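Long-range contact in 3-dehydroquinate dehydratase (Thermus thermophilus, PDB 2UYG), which catalyses the trans-dehydration of 3-dehydroquinate to 3-dehydroshikimate, probably through an enolate intermediate, in the shikimate route to chorismate: residues I88-N102 against A118-Y131. Residues are numbered along the deposited sequence; the frame is centred on the assembly and turned at random.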
# COMPACT_ATOMS: atom_id res chain seq x y z
N ILE A 88 23.30 8.72 16.08
CA ILE A 88 24.49 8.48 15.31
C ILE A 88 24.87 9.66 14.40
O ILE A 88 26.08 9.93 14.21
CB ILE A 88 24.58 7.07 14.59
CG1 ILE A 88 24.63 7.20 13.12
CG2 ILE A 88 23.71 5.89 15.15
CD1 ILE A 88 25.90 6.77 12.67
N ARG A 89 23.85 10.35 13.89
CA ARG A 89 24.03 11.50 13.01
C ARG A 89 24.56 12.70 13.80
O ARG A 89 25.22 13.56 13.23
CB ARG A 89 22.73 11.94 12.30
CG ARG A 89 22.36 11.18 10.97
CD ARG A 89 22.86 11.93 9.70
NE ARG A 89 24.27 11.60 9.24
CZ ARG A 89 25.41 12.32 9.52
NH1 ARG A 89 26.59 11.91 9.03
NH2 ARG A 89 25.39 13.41 10.31
N ALA A 90 24.31 12.73 15.12
CA ALA A 90 24.57 13.93 15.90
C ALA A 90 25.96 13.96 16.41
O ALA A 90 26.24 14.87 17.14
CB ALA A 90 23.61 14.02 17.06
N GLN A 91 26.80 12.97 16.05
CA GLN A 91 28.16 12.78 16.54
C GLN A 91 29.15 12.45 15.41
O GLN A 91 28.76 12.00 14.35
CB GLN A 91 28.17 11.72 17.67
CG GLN A 91 27.77 10.26 17.39
CD GLN A 91 28.81 9.57 16.62
OE1 GLN A 91 29.96 9.54 17.06
NE2 GLN A 91 28.48 9.12 15.37
N PRO A 92 30.43 12.73 15.60
CA PRO A 92 31.37 12.74 14.47
C PRO A 92 32.04 11.37 14.05
O PRO A 92 32.64 11.26 12.96
CB PRO A 92 32.39 13.80 14.93
CG PRO A 92 32.55 13.51 16.38
CD PRO A 92 31.10 13.15 16.85
N LEU A 93 31.87 10.34 14.85
CA LEU A 93 32.58 9.12 14.67
C LEU A 93 31.94 8.26 13.54
O LEU A 93 30.71 8.30 13.31
CB LEU A 93 32.62 8.33 15.98
CG LEU A 93 33.27 8.91 17.25
CD1 LEU A 93 33.45 7.84 18.27
CD2 LEU A 93 34.58 9.70 17.03
N PRO A 94 32.76 7.56 12.81
CA PRO A 94 32.24 6.53 11.90
C PRO A 94 31.54 5.43 12.68
O PRO A 94 32.14 4.94 13.65
CB PRO A 94 33.52 5.93 11.30
CG PRO A 94 34.57 6.35 12.20
CD PRO A 94 34.21 7.72 12.70
N VAL A 95 30.37 5.01 12.23
CA VAL A 95 29.63 3.95 12.85
C VAL A 95 29.43 2.77 11.83
O VAL A 95 29.00 2.99 10.70
CB VAL A 95 28.31 4.47 13.30
CG1 VAL A 95 27.53 3.38 13.98
CG2 VAL A 95 28.46 5.66 14.25
N VAL A 96 29.84 1.57 12.22
CA VAL A 96 29.62 0.39 11.45
C VAL A 96 28.51 -0.44 12.16
O VAL A 96 28.62 -0.71 13.31
CB VAL A 96 30.85 -0.50 11.34
CG1 VAL A 96 30.55 -1.67 10.40
CG2 VAL A 96 32.09 0.30 10.76
N GLU A 97 27.45 -0.78 11.42
CA GLU A 97 26.29 -1.49 11.94
C GLU A 97 26.59 -2.95 11.69
O GLU A 97 26.92 -3.32 10.62
CB GLU A 97 25.01 -1.06 11.22
CG GLU A 97 23.80 -1.78 11.72
CD GLU A 97 22.46 -1.27 11.16
OE1 GLU A 97 21.59 -2.12 10.74
OE2 GLU A 97 22.28 -0.07 11.12
N VAL A 98 26.44 -3.77 12.68
CA VAL A 98 26.72 -5.20 12.62
C VAL A 98 25.53 -6.00 13.09
O VAL A 98 24.81 -5.58 14.02
CB VAL A 98 28.03 -5.33 13.51
CG1 VAL A 98 28.19 -6.55 14.15
CG2 VAL A 98 29.24 -4.98 12.62
N HIS A 99 25.28 -7.17 12.48
CA HIS A 99 24.26 -8.12 13.03
C HIS A 99 24.79 -9.52 12.85
O HIS A 99 25.38 -9.79 11.82
CB HIS A 99 22.92 -8.06 12.29
CG HIS A 99 22.41 -6.68 12.13
ND1 HIS A 99 21.56 -6.09 13.06
CD2 HIS A 99 22.68 -5.73 11.20
CE1 HIS A 99 21.29 -4.87 12.65
NE2 HIS A 99 21.96 -4.62 11.54
N LEU A 100 24.54 -10.39 13.82
CA LEU A 100 24.93 -11.76 13.80
C LEU A 100 24.27 -12.52 12.67
O LEU A 100 24.93 -13.32 12.03
CB LEU A 100 24.49 -12.44 15.08
CG LEU A 100 25.17 -11.83 16.32
CD1 LEU A 100 24.20 -12.00 17.47
CD2 LEU A 100 26.49 -12.49 16.56
N THR A 101 22.97 -12.27 12.50
CA THR A 101 22.13 -13.02 11.58
C THR A 101 21.89 -12.22 10.37
O THR A 101 22.11 -11.02 10.35
CB THR A 101 20.70 -13.35 12.16
OG1 THR A 101 19.97 -12.14 12.48
CG2 THR A 101 20.76 -14.14 13.42
N ASN A 102 21.42 -12.91 9.34
CA ASN A 102 21.11 -12.30 8.06
C ASN A 102 19.69 -11.79 8.16
O ASN A 102 18.71 -12.59 8.15
CB ASN A 102 21.18 -13.35 6.94
CG ASN A 102 20.90 -12.76 5.57
OD1 ASN A 102 20.37 -11.65 5.45
ND2 ASN A 102 21.28 -13.48 4.53
N ALA A 118 22.71 6.06 8.24
CA ALA A 118 23.70 6.94 8.78
C ALA A 118 25.03 6.29 9.12
O ALA A 118 25.89 6.97 9.55
CB ALA A 118 23.15 7.63 10.02
N CYS A 119 25.22 5.01 8.89
CA CYS A 119 26.47 4.32 9.15
C CYS A 119 27.43 4.27 7.88
O CYS A 119 26.99 4.32 6.73
CB CYS A 119 26.11 2.87 9.60
SG CYS A 119 25.10 2.74 11.20
N ARG A 120 28.70 4.08 8.12
CA ARG A 120 29.66 3.82 7.06
C ARG A 120 29.17 2.63 6.30
O ARG A 120 29.15 2.63 5.11
CB ARG A 120 31.07 3.45 7.63
CG ARG A 120 31.88 4.57 7.92
CD ARG A 120 32.23 5.37 6.61
NE ARG A 120 32.89 6.57 7.07
CZ ARG A 120 34.15 6.60 7.44
NH1 ARG A 120 34.67 7.76 7.86
NH2 ARG A 120 34.90 5.49 7.39
N GLY A 121 28.81 1.57 7.01
CA GLY A 121 28.41 0.36 6.30
C GLY A 121 27.72 -0.58 7.21
O GLY A 121 27.54 -0.25 8.42
N ILE A 122 27.37 -1.74 6.63
CA ILE A 122 26.65 -2.77 7.30
C ILE A 122 27.19 -4.13 7.02
O ILE A 122 27.56 -4.46 5.89
CB ILE A 122 25.07 -2.63 7.05
CG1 ILE A 122 24.27 -3.78 7.68
CG2 ILE A 122 24.74 -2.41 5.64
CD1 ILE A 122 22.80 -3.36 7.95
N VAL A 123 27.32 -4.92 8.09
CA VAL A 123 27.72 -6.27 7.93
C VAL A 123 26.84 -7.21 8.63
O VAL A 123 26.62 -7.15 9.85
CB VAL A 123 29.30 -6.57 8.06
CG1 VAL A 123 30.14 -5.44 8.35
CG2 VAL A 123 29.57 -7.77 8.80
N SER A 124 26.25 -8.12 7.89
CA SER A 124 25.46 -9.10 8.62
C SER A 124 25.23 -10.51 8.09
O SER A 124 25.23 -10.73 6.92
CB SER A 124 24.12 -8.46 8.95
OG SER A 124 23.36 -8.35 7.81
N GLY A 125 25.08 -11.46 9.03
CA GLY A 125 24.87 -12.87 8.73
C GLY A 125 26.02 -13.80 9.11
O GLY A 125 25.91 -14.97 8.98
N PHE A 126 27.14 -13.24 9.52
CA PHE A 126 28.35 -14.00 9.74
C PHE A 126 28.50 -14.43 11.17
O PHE A 126 29.57 -14.79 11.56
CB PHE A 126 29.57 -13.15 9.27
CG PHE A 126 29.39 -12.60 7.92
CD1 PHE A 126 29.09 -11.30 7.72
CD2 PHE A 126 29.40 -13.42 6.84
CE1 PHE A 126 28.82 -10.79 6.47
CE2 PHE A 126 29.17 -12.96 5.62
CZ PHE A 126 28.83 -11.61 5.40
N GLY A 127 27.47 -14.38 11.99
CA GLY A 127 27.67 -14.62 13.44
C GLY A 127 28.71 -13.71 14.09
O GLY A 127 28.85 -12.53 13.78
N PRO A 128 29.47 -14.23 15.04
CA PRO A 128 30.46 -13.41 15.72
C PRO A 128 31.44 -12.69 14.74
O PRO A 128 31.96 -11.58 14.91
CB PRO A 128 31.20 -14.44 16.57
CG PRO A 128 30.23 -15.40 16.88
CD PRO A 128 29.38 -15.60 15.60
N LEU A 129 31.69 -13.38 13.66
CA LEU A 129 32.55 -12.85 12.63
C LEU A 129 32.04 -11.57 11.99
O LEU A 129 32.82 -10.91 11.34
CB LEU A 129 32.76 -13.95 11.56
CG LEU A 129 33.62 -15.09 12.10
CD1 LEU A 129 33.49 -16.26 11.18
CD2 LEU A 129 35.10 -14.68 12.20
N SER A 130 30.76 -11.20 12.09
CA SER A 130 30.36 -9.85 11.60
C SER A 130 31.11 -8.77 12.38
O SER A 130 31.36 -7.67 11.83
CB SER A 130 28.83 -9.53 11.80
OG SER A 130 28.01 -10.47 11.23
N TYR A 131 31.37 -9.04 13.67
CA TYR A 131 32.15 -8.09 14.52
C TYR A 131 33.57 -8.03 14.07
O TYR A 131 34.18 -6.93 13.88
CB TYR A 131 32.06 -8.41 16.04
CG TYR A 131 30.68 -8.20 16.60
CD1 TYR A 131 29.62 -9.12 16.32
CD2 TYR A 131 30.40 -7.12 17.47
CE1 TYR A 131 28.28 -8.93 16.86
CE2 TYR A 131 29.11 -6.97 18.03
CZ TYR A 131 28.07 -7.86 17.70
OH TYR A 131 26.85 -7.66 18.27
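Glu97 and His99 hydrogen-bond to Gly121 and Val123 across the neighbouring parallel strands 95-99 and 121-124. Glu97 N bonds Gly121 O, Val123 N bonds Glu97 O at 3.0 Å, and His99 N bonds Val123 O. Before them, Arg120 N donates to Val95 O at 2.8 Å. At the end of strand 95-99, His99 O is gripped from opposite faces of its carbonyl plane: Ser130 OG lies 2.8 Å from His99 O, and Gly125 N also donates. Gly127 N sits on a lone pair of Leu100 O.

One sheet face carries Glu97, His99, Ile122 and Ser124. With CG anti to the backbone N (chi1 180°) and the chain extended, Glu97 runs beside Ile122. Its OE1 takes His99 NE2 in the ring plane at 2.7 Å, using the anti lone pair; Ser113 and Thr115 also bond this carboxylate. Ser124 CB and Ile122 CD1 meet the His99 ring edge. His99 is the predicted proton donor. A leucine here would probably leave Glu97 OE1 without its ring N-H partner and the carboxylate less firmly fixed.

On the other face, Val98 CG1 makes a CH-pi contact over the Tyr131 ring, 3.6 Å from its centroid. Leu100 CD2 touches the ring edge. Near the strand starts, Cys119 SG packs on Val95 CG1 at 3.7 Å, and Pro94 CB covers one face of the Arg120 guanidinium, whose NH2 hydrogen-bonds Tyr137 OH.

Strand 95-99 lies between 69-73 and 121-124 in the flavodoxin-like parallel sheet. Helix 129-140 covers Val96 and Val98. Strand 121-124 pairs antiparallel with a strand of a second subunit, continuing the sheet across the interface.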